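PDB 6ACS: ditrans,polycis-undecaprenyl-diphosphate synthase ((2E,6E)-farnesyl-diphosphate specific) from Acinetobacter baumannii, which probably catalyses the stepwise condensation of eight isopentenyl diphosphates with farnesyl diphosphate to give undecaprenyl diphosphate, the lipid carrier precursor for bacterial cell-wall polysaccharides. Local coordinates for residues B[15-20]-B[211-215]; B[44-49]-B[216-222]; B[81-86]-B[111-116]; B[93-99]-B[122-126]. All blocks are in the same frame, centred on the assembly; numbering follows the deposited sequence. Where two conformers were deposited one is given.

Contact 1: residues B[15-20]-B[211-215]; sequences IIMDGN and TLWPE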
loop_
_atom_site.group_PDB
_atom_site.type_symbol
_atom_site.label_atom_id
_atom_site.label_comp_id
_atom_site.label_asym_id
_atom_site.label_seq_id
_atom_site.Cartn_x
_atom_site.Cartn_y
_atom_site.Cartn_z
ATOM N N ILE B 15 -6.082 11.147 4.545
ATOM C CA ILE B 15 -5.095 11.999 5.211
ATOM C C ILE B 15 -4.572 11.321 6.471
ATOM O O ILE B 15 -5.356 10.921 7.343
ATOM C CB ILE B 15 -5.673 13.379 5.578
ATOM C CG1 ILE B 15 -6.318 14.032 4.358
ATOM C CG2 ILE B 15 -4.556 14.270 6.138
ATOM C CD1 ILE B 15 -6.899 15.430 4.652
ATOM N N ILE B 16 -3.250 11.229 6.579
ATOM C CA ILE B 16 -2.570 10.875 7.820
ATOM C C ILE B 16 -2.197 12.185 8.488
ATOM O O ILE B 16 -1.318 12.909 8.002
ATOM C CB ILE B 16 -1.331 10.022 7.552
ATOM C CG1 ILE B 16 -1.745 8.718 6.874
ATOM C CG2 ILE B 16 -0.577 9.734 8.852
ATOM C CD1 ILE B 16 -0.527 7.897 6.458
ATOM N N MET B 17 -2.895 12.495 9.573
ATOM C CA MET B 17 -2.757 13.755 10.294
ATOM C C MET B 17 -1.656 13.542 11.323
ATOM O O MET B 17 -1.878 12.915 12.363
ATOM C CB MET B 17 -4.086 14.124 10.948
ATOM C CG MET B 17 -5.271 14.153 9.980
ATOM S SD MET B 17 -6.869 14.475 10.784
ATOM C CE MET B 17 -7.108 12.970 11.725
ATOM N N ASP B 18 -0.471 14.082 11.054
ATOM C CA ASP B 18 0.686 13.856 11.909
ATOM C C ASP B 18 1.352 15.191 12.207
ATOM O O ASP B 18 1.558 16.008 11.306
ATOM C CB ASP B 18 1.669 12.887 11.227
ATOM C CG ASP B 18 2.838 12.507 12.111
ATOM O OD1 ASP B 18 2.763 12.708 13.348
ATOM O OD2 ASP B 18 3.841 12.006 11.551
ATOM N N GLY B 19 1.751 15.368 13.465
ATOM C CA GLY B 19 2.315 16.617 13.937
ATOM C C GLY B 19 3.550 16.486 14.801
ATOM O O GLY B 19 4.016 17.485 15.359
ATOM N N ASN B 20 4.027 15.254 14.986
ATOM C CA ASN B 20 5.262 14.953 15.719
ATOM C C ASN B 20 5.057 15.086 17.223
ATOM O O ASN B 20 5.558 14.272 18.001
ATOM C CB ASN B 20 6.416 15.859 15.263
ATOM C CG ASN B 20 7.771 15.368 15.733
ATOM O OD1 ASN B 20 8.006 14.162 15.836
ATOM N ND2 ASN B 20 8.670 16.303 16.024
ATOM N N THR B 211 4.875 20.063 6.546
ATOM C CA THR B 211 3.963 20.819 7.393
ATOM C C THR B 211 3.397 19.928 8.489
ATOM O O THR B 211 2.940 18.816 8.218
ATOM C CB THR B 211 2.825 21.394 6.545
ATOM O OG1 THR B 211 3.349 22.281 5.543
ATOM C CG2 THR B 211 1.810 22.120 7.419
ATOM N N LEU B 212 3.458 20.399 9.738
ATOM C CA LEU B 212 2.824 19.667 10.826
ATOM C C LEU B 212 1.314 19.864 10.755
ATOM O O LEU B 212 0.837 20.934 10.373
ATOM C CB LEU B 212 3.358 20.136 12.181
ATOM C CG LEU B 212 4.879 20.090 12.339
ATOM C CD1 LEU B 212 5.324 20.575 13.742
ATOM C CD2 LEU B 212 5.417 18.686 12.047
ATOM N N TRP B 213 0.558 18.820 11.129
ATOM C CA TRP B 213 -0.898 18.862 10.988
ATOM C C TRP B 213 -1.553 20.100 11.597
ATOM O O TRP B 213 -2.425 20.684 10.934
ATOM C CB TRP B 213 -1.552 17.596 11.562
ATOM C CG TRP B 213 -3.059 17.646 11.437
ATOM C CD1 TRP B 213 -3.970 17.795 12.450
ATOM C CD2 TRP B 213 -3.816 17.601 10.226
ATOM N NE1 TRP B 213 -5.244 17.824 11.941
ATOM C CE2 TRP B 213 -5.177 17.711 10.576
ATOM C CE3 TRP B 213 -3.476 17.468 8.876
ATOM C CZ2 TRP B 213 -6.191 17.687 9.634
ATOM C CZ3 TRP B 213 -4.495 17.448 7.938
ATOM C CH2 TRP B 213 -5.829 17.553 8.321
ATOM N N PRO B 214 -1.223 20.541 12.822
ATOM C CA PRO B 214 -1.902 21.736 13.364
ATOM C C PRO B 214 -1.725 22.972 12.510
ATOM O O PRO B 214 -2.534 23.904 12.608
ATOM C CB PRO B 214 -1.270 21.911 14.751
ATOM C CG PRO B 214 -0.756 20.579 15.112
ATOM C CD PRO B 214 -0.324 19.939 13.825
ATOM N N GLU B 215 -0.697 23.013 11.670
ATOM C CA GLU B 215 -0.452 24.143 10.797
ATOM C C GLU B 215 -0.896 23.874 9.368
ATOM O O GLU B 215 -0.629 24.695 8.487
ATOM C CB GLU B 215 1.032 24.505 10.828
ATOM C CG GLU B 215 1.440 25.255 12.070
ATOM C CD GLU B 215 2.899 25.048 12.412
ATOM O OE1 GLU B 215 3.443 23.982 12.054
ATOM O OE2 GLU B 215 3.505 25.951 13.031
#
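At the C-terminal end of strand 12-17, where this cis-prenyltransferase carries its predicted catalytic and magnesium-binding Asp-18, Met-17 lies against the indole of Trp-213 from the loop between strand 205-208 and helix 218-235. Met-17 CG stands over the centre of the six-membered ring, 3.5 Å from the centroid and only 8° off the normal, a CH-pi contact made by a methylene. Its CB covers the same face nearer the five-membered ring. SD then slants across the rim, 3.5 Å from Trp-213 CZ2, a Met-aromatic contact that is oblique and not centred on the face. The two side chains run side by side in the same direction. Ile-15, two residues back along the strand, reaches the far end of the indole crosswise, CG2 lying 3.7 Å from Trp-213 CZ3. Trp-213 lays its ring along the strand because chi1 (179°) sets CG opposite the backbone N, and the ring of Phe-216 meets it as well. The backbones join where the strand gives way to loop: Trp-213 N donates to Asp-18 O at 3.0 Å, coming from above the carbonyl plane, and Thr-187 OG1 also bonds to this oxygen. The Asp-18 carboxylate takes no part in the tryptophan contact; OD2 forms a salt bridge with Arg-186, a predicted substrate-binding residue. OD1 closes an Asx turn through the predicted substrate-binding loop by accepting from Asn-20 N at 3.3 Å. Beside that turn, Leu-212 spreads both methyls against a backbone oxygen, with CD1 3.7 Å from Gly-19 O.

Contact 2: residues B[44-49]-B[216-222]; sequences PIVEHC and FTVEEFD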
loop_
_atom_site.group_PDB
_atom_site.type_symbol
_atom_site.label_atom_id
_atom_site.label_comp_id
_atom_site.label_asym_id
_atom_site.label_seq_id
_atom_site.Cartn_x
_atom_site.Cartn_y
_atom_site.Cartn_z
ATOM N N PRO B 44 -12.202 23.172 7.462
ATOM C CA PRO B 44 -12.077 23.786 6.128
ATOM C C PRO B 44 -11.755 22.779 5.048
ATOM O O PRO B 44 -12.170 22.960 3.893
ATOM C CB PRO B 44 -10.924 24.788 6.300
ATOM C CG PRO B 44 -10.778 24.979 7.766
ATOM C CD PRO B 44 -11.220 23.722 8.413
ATOM N N ILE B 45 -11.032 21.711 5.409
ATOM C CA ILE B 45 -10.680 20.661 4.458
ATOM C C ILE B 45 -11.928 19.897 4.039
ATOM O O ILE B 45 -12.161 19.640 2.848
ATOM C CB ILE B 45 -9.641 19.714 5.086
ATOM C CG1 ILE B 45 -8.402 20.491 5.546
ATOM C CG2 ILE B 45 -9.319 18.531 4.151
ATOM C CD1 ILE B 45 -7.747 21.269 4.504
ATOM N N VAL B 46 -12.738 19.508 5.026
ATOM C CA VAL B 46 -14.002 18.841 4.744
ATOM C C VAL B 46 -14.864 19.698 3.826
ATOM O O VAL B 46 -15.458 19.208 2.850
ATOM C CB VAL B 46 -14.729 18.522 6.061
ATOM C CG1 VAL B 46 -16.127 18.033 5.775
ATOM C CG2 VAL B 46 -13.924 17.509 6.884
ATOM N N GLU B 47 -14.976 20.990 4.150
ATOM C CA GLU B 47 -15.804 21.881 3.334
ATOM C C GLU B 47 -15.259 22.024 1.916
ATOM O O GLU B 47 -16.035 22.093 0.952
ATOM C CB GLU B 47 -15.943 23.248 4.012
ATOM C CG GLU B 47 -16.651 23.112 5.371
ATOM C CD GLU B 47 -16.652 24.377 6.209
ATOM O OE1 GLU B 47 -16.590 25.479 5.633
ATOM O OE2 GLU B 47 -16.723 24.260 7.454
ATOM N N HIS B 48 -13.932 22.040 1.756
ATOM C CA HIS B 48 -13.395 22.117 0.402
ATOM C C HIS B 48 -13.708 20.843 -0.377
ATOM O O HIS B 48 -14.022 20.893 -1.577
ATOM C CB HIS B 48 -11.887 22.379 0.433
ATOM C CG HIS B 48 -11.316 22.712 -0.912
ATOM N ND1 HIS B 48 -11.612 23.885 -1.573
ATOM C CD2 HIS B 48 -10.498 22.014 -1.733
ATOM C CE1 HIS B 48 -10.972 23.910 -2.730
ATOM N NE2 HIS B 48 -10.294 22.784 -2.855
ATOM N N CYS B 49 -13.624 19.687 0.290
ATOM C CA CYS B 49 -13.960 18.438 -0.388
ATOM C C CYS B 49 -15.405 18.461 -0.867
ATOM O O CYS B 49 -15.700 18.047 -1.992
ATOM C CB CYS B 49 -13.710 17.245 0.538
ATOM S SG CYS B 49 -11.942 16.912 0.782
ATOM N N PHE B 216 -1.554 22.743 9.111
ATOM C CA PHE B 216 -1.991 22.434 7.756
ATOM C C PHE B 216 -3.182 23.319 7.410
ATOM O O PHE B 216 -4.117 23.448 8.204
ATOM C CB PHE B 216 -2.355 20.950 7.644
ATOM C CG PHE B 216 -2.503 20.458 6.230
ATOM C CD1 PHE B 216 -1.401 20.376 5.389
ATOM C CD2 PHE B 216 -3.745 20.062 5.744
ATOM C CE1 PHE B 216 -1.534 19.915 4.080
ATOM C CE2 PHE B 216 -3.884 19.591 4.437
ATOM C CZ PHE B 216 -2.774 19.519 3.606
ATOM N N THR B 217 -3.132 23.966 6.246
ATOM C CA THR B 217 -4.139 24.949 5.872
ATOM C C THR B 217 -4.904 24.466 4.650
ATOM O O THR B 217 -4.444 23.589 3.910
ATOM C CB THR B 217 -3.515 26.323 5.561
ATOM O OG1 THR B 217 -2.582 26.180 4.481
ATOM C CG2 THR B 217 -2.776 26.868 6.797
ATOM N N VAL B 218 -6.092 25.041 4.455
ATOM C CA VAL B 218 -6.843 24.749 3.236
ATOM C C VAL B 218 -6.076 25.232 2.011
ATOM O O VAL B 218 -6.216 24.660 0.924
ATOM C CB VAL B 218 -8.276 25.323 3.310
ATOM C CG1 VAL B 218 -8.293 26.834 3.187
ATOM C CG2 VAL B 218 -9.159 24.674 2.240
ATOM N N GLU B 219 -5.267 26.289 2.150
ATOM C CA GLU B 219 -4.415 26.696 1.033
ATOM C C GLU B 219 -3.431 25.588 0.659
ATOM O O GLU B 219 -3.202 25.313 -0.530
ATOM C CB GLU B 219 -3.659 27.979 1.374
ATOM C CG GLU B 219 -4.537 29.239 1.418
ATOM C CD GLU B 219 -5.298 29.403 2.724
ATOM O OE1 GLU B 219 -4.958 28.714 3.719
ATOM O OE2 GLU B 219 -6.241 30.226 2.748
ATOM N N GLU B 220 -2.830 24.929 1.656
ATOM C CA GLU B 220 -1.922 23.844 1.300
ATOM C C GLU B 220 -2.683 22.642 0.775
ATOM O O GLU B 220 -2.178 21.923 -0.100
ATOM C CB GLU B 220 -1.029 23.420 2.474
ATOM C CG GLU B 220 -0.006 22.371 1.992
ATOM C CD GLU B 220 1.130 22.076 2.959
ATOM O OE1 GLU B 220 2.016 21.276 2.597
ATOM O OE2 GLU B 220 1.151 22.647 4.061
ATOM N N PHE B 221 -3.890 22.405 1.287
ATOM C CA PHE B 221 -4.734 21.356 0.714
ATOM C C PHE B 221 -5.045 21.637 -0.753
ATOM O O PHE B 221 -5.011 20.721 -1.589
ATOM C CB PHE B 221 -6.012 21.215 1.546
ATOM C CG PHE B 221 -6.901 20.083 1.115
ATOM C CD1 PHE B 221 -6.487 18.771 1.282
ATOM C CD2 PHE B 221 -8.167 20.326 0.613
ATOM C CE1 PHE B 221 -7.309 17.706 0.898
ATOM C CE2 PHE B 221 -9.010 19.280 0.242
ATOM C CZ PHE B 221 -8.570 17.958 0.379
ATOM N N ASP B 222 -5.357 22.902 -1.085
ATOM C CA ASP B 222 -5.589 23.277 -2.478
ATOM C C ASP B 222 -4.353 23.003 -3.315
ATOM O O ASP B 222 -4.448 22.540 -4.461
ATOM C CB ASP B 222 -5.933 24.768 -2.600
ATOM C CG ASP B 222 -7.259 25.152 -1.943
ATOM O OD1 ASP B 222 -8.108 24.276 -1.692
ATOM O OD2 ASP B 222 -7.423 26.366 -1.667
#
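Ile-45 and Phe-221 cross obliquely at the middle of this helix pair, the isoleucine, in the conformer given, spreading over one face of the phenyl ring. Its CG2 sits above the ring centre, 3.8 Å from the centroid and 7° off the normal. Ile-45 CD1 reaches the root of the phenylalanine, 3.4 Å from Phe-221 CB; the same methyl also approaches Phe-216 and Val-218. At the rim of the phenyl, His-48 presents CD2 to Phe-221 CE2 at 3.7 Å. The two rings meet rim to rim with planes at 85°, neither lying over the other, so this is no stack. Cys-49 SG touches the outer end of the phenyl, 3.6 Å from Phe-221 CZ, in an oblique sulfur-aromatic contact. Val-218 fills the N-terminal end, its CB 4.0 Å from Pro-44 CB and its CG2 near His-48 CB. The segments of helices 42-52 and 218-235 have axes 9.8 Å apart at an angle of 40°, and Thr-217 N-caps the second helix through OG1, which accepts from Glu-220 N. Both helices pack on strand 12-17 of the parallel sheet, Ile-45 against Ile-15 and Phe-221 against Val-13. Asp-222 OD1 lies over the face of the His-48 imidazole, 2.9 Å from NE2, where the angle is too poor for a hydrogen bond. The helices are therefore joined by apolar and aromatic packing, while the nearby carboxylate would be expected to favour a positively charged imidazole.

Contact 3: residues B[81-86]-B[111-116]; sequences LEETIH and HLVALM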
loop_
_atom_site.group_PDB
_atom_site.type_symbol
_atom_site.label_atom_id
_atom_site.label_comp_id
_atom_site.label_asym_id
_atom_site.label_seq_id
_atom_site.Cartn_x
_atom_site.Cartn_y
_atom_site.Cartn_z
ATOM N N LEU B 81 -12.484 12.469 21.422
ATOM C CA LEU B 81 -13.137 11.922 20.238
ATOM C C LEU B 81 -14.653 11.976 20.371
ATOM O O LEU B 81 -15.352 12.388 19.436
ATOM C CB LEU B 81 -12.662 10.482 20.010
ATOM C CG LEU B 81 -13.289 9.711 18.856
ATOM C CD1 LEU B 81 -12.989 10.414 17.538
ATOM C CD2 LEU B 81 -12.752 8.280 18.836
ATOM N N GLU B 82 -15.179 11.587 21.534
ATOM C CA GLU B 82 -16.629 11.619 21.736
ATOM C C GLU B 82 -17.176 13.038 21.605
ATOM O O GLU B 82 -18.196 13.274 20.935
ATOM C CB GLU B 82 -16.984 11.032 23.102
ATOM C CG GLU B 82 -16.677 9.553 23.245
ATOM C CD GLU B 82 -16.818 9.062 24.676
ATOM O OE1 GLU B 82 -16.936 9.906 25.586
ATOM O OE2 GLU B 82 -16.811 7.830 24.889
ATOM N N GLU B 83 -16.512 14.001 22.248
ATOM C CA GLU B 83 -16.969 15.385 22.172
ATOM C C GLU B 83 -16.886 15.909 20.745
ATOM O O GLU B 83 -17.740 16.689 20.307
ATOM C CB GLU B 83 -16.143 16.262 23.114
ATOM C CG GLU B 83 -16.875 17.487 23.610
ATOM C CD GLU B 83 -17.160 17.416 25.095
ATOM O OE1 GLU B 83 -16.332 16.833 25.832
ATOM O OE2 GLU B 83 -18.213 17.935 25.524
ATOM N N THR B 84 -15.861 15.488 20.003
ATOM C CA THR B 84 -15.711 15.944 18.627
ATOM C C THR B 84 -16.796 15.361 17.725
ATOM O O THR B 84 -17.327 16.060 16.851
ATOM C CB THR B 84 -14.312 15.589 18.127
ATOM O OG1 THR B 84 -13.336 16.155 19.023
ATOM C CG2 THR B 84 -14.090 16.120 16.715
ATOM N N ILE B 85 -17.136 14.085 17.913
ATOM C CA ILE B 85 -18.246 13.505 17.157
ATOM C C ILE B 85 -19.527 14.286 17.435
ATOM O O ILE B 85 -20.291 14.628 16.511
ATOM C CB ILE B 85 -18.405 12.009 17.495
ATOM C CG1 ILE B 85 -17.160 11.226 17.057
ATOM C CG2 ILE B 85 -19.655 11.445 16.842
ATOM C CD1 ILE B 85 -17.153 9.802 17.534
ATOM N N HIS B 86 -19.784 14.569 18.720
ATOM C CA HIS B 86 -20.958 15.360 19.088
ATOM C C HIS B 86 -20.957 16.704 18.374
ATOM O O HIS B 86 -21.973 17.121 17.808
ATOM C CB HIS B 86 -21.003 15.587 20.601
ATOM C CG HIS B 86 -21.526 14.423 21.382
ATOM N ND1 HIS B 86 -22.745 13.836 21.120
ATOM C CD2 HIS B 86 -21.008 13.755 22.440
ATOM C CE1 HIS B 86 -22.948 12.844 21.971
ATOM N NE2 HIS B 86 -21.909 12.775 22.785
ATOM N N HIS B 111 -19.688 3.393 25.453
ATOM C CA HIS B 111 -20.330 4.673 25.165
ATOM C C HIS B 111 -19.832 5.251 23.842
ATOM O O HIS B 111 -20.609 5.836 23.077
ATOM C CB HIS B 111 -20.082 5.654 26.306
ATOM C CG HIS B 111 -20.894 6.907 26.207
ATOM N ND1 HIS B 111 -22.239 6.944 26.516
ATOM C CD2 HIS B 111 -20.563 8.162 25.820
ATOM C CE1 HIS B 111 -22.696 8.170 26.337
ATOM N NE2 HIS B 111 -21.700 8.927 25.911
ATOM N N LEU B 112 -18.537 5.091 23.557
ATOM C CA LEU B 112 -18.000 5.535 22.273
ATOM C C LEU B 112 -18.568 4.714 21.126
ATOM O O LEU B 112 -18.866 5.258 20.057
ATOM C CB LEU B 112 -16.474 5.446 22.272
ATOM C CG LEU B 112 -15.785 5.754 20.931
ATOM C CD1 LEU B 112 -16.137 7.139 20.398
ATOM C CD2 LEU B 112 -14.283 5.587 21.044
ATOM N N VAL B 113 -18.700 3.398 21.315
ATOM C CA VAL B 113 -19.276 2.554 20.273
ATOM C C VAL B 113 -20.708 2.981 19.977
ATOM O O VAL B 113 -21.112 3.110 18.812
ATOM C CB VAL B 113 -19.204 1.071 20.675
ATOM C CG1 VAL B 113 -19.862 0.214 19.604
ATOM C CG2 VAL B 113 -17.759 0.659 20.906
ATOM N N ALA B 114 -21.496 3.208 21.031
ATOM C CA ALA B 114 -22.874 3.649 20.844
ATOM C C ALA B 114 -22.925 4.997 20.136
ATOM O O ALA B 114 -23.777 5.218 19.266
ATOM C CB ALA B 114 -23.591 3.714 22.195
ATOM N N LEU B 115 -22.007 5.906 20.484
ATOM C CA LEU B 115 -21.982 7.205 19.830
ATOM C C LEU B 115 -21.619 7.078 18.355
ATOM O O LEU B 115 -22.199 7.771 17.513
ATOM C CB LEU B 115 -21.001 8.122 20.553
ATOM C CG LEU B 115 -20.840 9.539 20.002
ATOM C CD1 LEU B 115 -22.194 10.237 19.877
ATOM C CD2 LEU B 115 -19.909 10.328 20.896
ATOM N N MET B 116 -20.666 6.200 18.025
ATOM C CA MET B 116 -20.328 5.943 16.625
ATOM C C MET B 116 -21.527 5.397 15.858
ATOM O O MET B 116 -21.809 5.824 14.730
ATOM C CB MET B 116 -19.163 4.960 16.532
ATOM C CG MET B 116 -17.842 5.480 17.051
ATOM S SD MET B 116 -16.613 4.164 16.973
ATOM C CE MET B 116 -15.100 5.103 17.179
#
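Helix segments 81-86 and 111-116 run nearly parallel, their N-to-C directions 20° apart and their axes 10.4 Å at closest approach, with Glu-82 and Leu-112 nearest in register. Leu-115 is directed toward the first helix and divides its two methyls. CD2 lodges against the backbone, 3.4 Å from Glu-82 O, and also lies over one face of the His-86 imidazole, offset toward the rim. CD1 comes to 3.4 Å from His-86 CE1. Ile-85 slides past Leu-115 in the opposite direction, its CG2 3.9 Å from Leu-115 CG, while its CD1 meets Leu-112. One turn earlier, Leu-81 crosses Leu-112 at about a right angle, CD2 to CD2 at 3.8 Å. Glu-82 stretches over Leu-112 with its chain extended beyond CG (chi2 170°). Its OE2 lies in the imidazole plane of His-111 at the ring edge, 3.9 Å from CD2, and OE1 has a weak, long ion pair with Lys-79. On the inner side, Ile-85 and Met-116 rest on Phe-101 of strand 97-102. The result is a seam of leucine and isoleucine that also buries Glu-82, with His-86 and His-111 at its exposed margin, as expected for neighbouring helices layered on an alpha/beta sheet, here far from the predicted catalytic site.

Contact 4: residues B[93-99]-B[122-126]; sequences KKFNIAL and QTAHH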
loop_
_atom_site.group_PDB
_atom_site.type_symbol
_atom_site.label_atom_id
_atom_site.label_comp_id
_atom_site.label_asym_id
_atom_site.label_seq_id
_atom_site.Cartn_x
_atom_site.Cartn_y
_atom_site.Cartn_z
ATOM N N LYS B 93 -24.909 17.296 9.060
ATOM C CA LYS B 93 -26.245 17.565 8.541
ATOM C C LYS B 93 -26.239 18.768 7.604
ATOM O O LYS B 93 -26.826 18.730 6.517
ATOM C CB LYS B 93 -27.208 17.771 9.709
ATOM C CG LYS B 93 -27.414 16.500 10.529
ATOM C CD LYS B 93 -28.444 16.688 11.633
ATOM C CE LYS B 93 -28.894 15.349 12.203
ATOM N NZ LYS B 93 -29.716 15.513 13.438
ATOM N N LYS B 94 -25.560 19.847 8.007
ATOM C CA LYS B 94 -25.530 21.065 7.198
ATOM C C LYS B 94 -24.962 20.819 5.804
ATOM O O LYS B 94 -25.470 21.362 4.815
ATOM C CB LYS B 94 -24.716 22.148 7.902
ATOM C CG LYS B 94 -24.576 23.425 7.077
ATOM C CD LYS B 94 -23.714 24.473 7.769
ATOM C CE LYS B 94 -23.554 25.714 6.896
ATOM N NZ LYS B 94 -22.731 26.770 7.551
ATOM N N PHE B 95 -23.895 20.023 5.698
ATOM C CA PHE B 95 -23.234 19.834 4.412
ATOM C C PHE B 95 -23.624 18.533 3.712
ATOM O O PHE B 95 -23.047 18.214 2.668
ATOM C CB PHE B 95 -21.714 19.899 4.587
ATOM C CG PHE B 95 -21.204 21.269 4.940
ATOM C CD1 PHE B 95 -20.979 22.216 3.953
ATOM C CD2 PHE B 95 -20.948 21.609 6.261
ATOM C CE1 PHE B 95 -20.512 23.479 4.276
ATOM C CE2 PHE B 95 -20.479 22.870 6.591
ATOM C CZ PHE B 95 -20.260 23.805 5.596
ATOM N N ASN B 96 -24.607 17.801 4.239
ATOM C CA ASN B 96 -25.088 16.554 3.635
ATOM C C ASN B 96 -23.953 15.530 3.522
ATOM O O ASN B 96 -23.758 14.891 2.480
ATOM C CB ASN B 96 -25.741 16.815 2.274
ATOM C CG ASN B 96 -26.638 15.671 1.826
ATOM O OD1 ASN B 96 -26.578 15.233 0.676
ATOM N ND2 ASN B 96 -27.471 15.180 2.735
ATOM N N ILE B 97 -23.214 15.372 4.623
ATOM C CA ILE B 97 -22.082 14.452 4.733
ATOM C C ILE B 97 -22.491 13.281 5.613
ATOM O O ILE B 97 -23.094 13.481 6.671
ATOM C CB ILE B 97 -20.851 15.127 5.354
ATOM C CG1 ILE B 97 -20.390 16.306 4.511
ATOM C CG2 ILE B 97 -19.693 14.108 5.515
ATOM C CD1 ILE B 97 -19.420 17.175 5.250
ATOM N N ALA B 98 -22.170 12.069 5.175
ATOM C CA ALA B 98 -22.386 10.865 5.970
ATOM C C ALA B 98 -21.122 10.561 6.762
ATOM O O ALA B 98 -20.024 10.543 6.198
ATOM C CB ALA B 98 -22.742 9.680 5.071
ATOM N N LEU B 99 -21.282 10.296 8.054
ATOM C CA LEU B 99 -20.160 9.949 8.914
ATOM C C LEU B 99 -20.013 8.435 9.014
ATOM O O LEU B 99 -21.004 7.710 9.167
ATOM C CB LEU B 99 -20.365 10.545 10.307
ATOM C CG LEU B 99 -19.186 10.598 11.271
ATOM C CD1 LEU B 99 -17.968 11.214 10.604
ATOM C CD2 LEU B 99 -19.590 11.393 12.497
ATOM N N GLN B 122 -27.508 8.613 12.163
ATOM C CA GLN B 122 -28.063 9.953 12.029
ATOM C C GLN B 122 -27.646 10.602 10.721
ATOM O O GLN B 122 -28.366 11.465 10.211
ATOM C CB GLN B 122 -27.619 10.834 13.199
ATOM C CG GLN B 122 -28.311 10.570 14.523
ATOM C CD GLN B 122 -28.056 11.682 15.520
ATOM O OE1 GLN B 122 -28.267 12.857 15.220
ATOM N NE2 GLN B 122 -27.601 11.318 16.713
ATOM N N THR B 123 -26.487 10.223 10.173
ATOM C CA THR B 123 -25.995 10.845 8.948
ATOM C C THR B 123 -26.097 9.947 7.714
ATOM O O THR B 123 -25.672 10.358 6.630
ATOM C CB THR B 123 -24.544 11.293 9.141
ATOM O OG1 THR B 123 -23.732 10.148 9.426
ATOM C CG2 THR B 123 -24.442 12.285 10.309
ATOM N N ALA B 124 -26.681 8.752 7.833
ATOM C CA ALA B 124 -26.637 7.787 6.736
ATOM C C ALA B 124 -27.368 8.295 5.496
ATOM O O ALA B 124 -26.963 7.995 4.365
ATOM C CB ALA B 124 -27.224 6.451 7.191
ATOM N N HIS B 125 -28.465 9.037 5.682
ATOM C CA HIS B 125 -29.236 9.506 4.533
ATOM C C HIS B 125 -28.518 10.606 3.761
ATOM O O HIS B 125 -28.891 10.886 2.616
ATOM C CB HIS B 125 -30.618 9.990 4.976
ATOM C CG HIS B 125 -31.583 8.876 5.246
ATOM N ND1 HIS B 125 -31.549 8.123 6.400
ATOM C CD2 HIS B 125 -32.599 8.379 4.503
ATOM C CE1 HIS B 125 -32.505 7.213 6.359
ATOM N NE2 HIS B 125 -33.157 7.345 5.217
ATOM N N HIS B 126 -27.503 11.225 4.357
ATOM C CA HIS B 126 -26.694 12.207 3.647
ATOM C C HIS B 126 -25.888 11.528 2.543
ATOM O O HIS B 126 -25.214 10.518 2.773
ATOM C CB HIS B 126 -25.773 12.940 4.619
ATOM C CG HIS B 126 -26.484 13.523 5.801
ATOM N ND1 HIS B 126 -25.854 13.765 7.002
ATOM C CD2 HIS B 126 -27.769 13.922 5.962
ATOM C CE1 HIS B 126 -26.722 14.280 7.855
ATOM N NE2 HIS B 126 -27.891 14.388 7.248
HETATM O O HOH W 1 -29.489 14.141 1.818
#
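The imidazole of His-126 is held by its edge: Ile-97 O lies close to the ring plane and accepts from ND1 at 2.8 Å, with an N-H...O angle of 151°. ND1 sits well above the carbonyl plane of Ile-97. Lys-93 and Asn-96 approach the ring obliquely, His-126 CE1 lying 3.4 Å from Lys-93 CA and the Asn-96 amide plane turned 59° from the imidazole. Turned with CG beside its backbone N (chi1 -52°), the histidine packs CB against Asn-96 and brings ND1 to Ile-97 O. Asn-96 has positive phi and ends helix 71-95 in a Schellman motif; its ND2 lies 3.2 Å from His-126 CA, and its OD1 accepts from Glu-127 N. This junction belongs to a beta-alpha-beta unit, in which strand 97-102 leads through helix 110-123 to the neighbouring parallel strand 129-134. Residues 123-126 leave that helix in a type I turn, closed by His-126 N bonding to Thr-123 O. Thr-123 OG1 takes the N-H of Leu-99 at 2.8 Å in a nearly straight bond, and also bonds back to Ala-119 O in its own helix. The Ala-98 methyl faces a pair of carbonyl oxygens in the turn, CB lying 3.4 Å from Thr-123 O and 3.5 Å from His-126 O. At the outer margin, the extended Lys-93 brings NZ to 3.5 Å from Gln-122 OE1.

Overall arrangement
From the N terminus, strand 12-17 opens contact 1, which closes only at the loop 211-215; helix 42-52 then opens contact 2, completed just afterwards at 216-222. These two long loops therefore cross, and they touch in space, Ile-15 packing on Ile-45 and Thr-211 probably bonding Glu-220. Both enclose the short-range contacts 3 and 4, which also cross, since residues 81-86 and 93-99 precede 111-116 and 122-126. Contact 3 joins the middle of helix 71-95 to the N-terminal part of helix 110-123; contact 4, about 16 Å away between centres, ties their C-terminal ends to strand 97-102, outermost in this chain's sheet. Val-46 against Ile-97 and Glu-47 against Phe-95 connect contact 2 to contact 4.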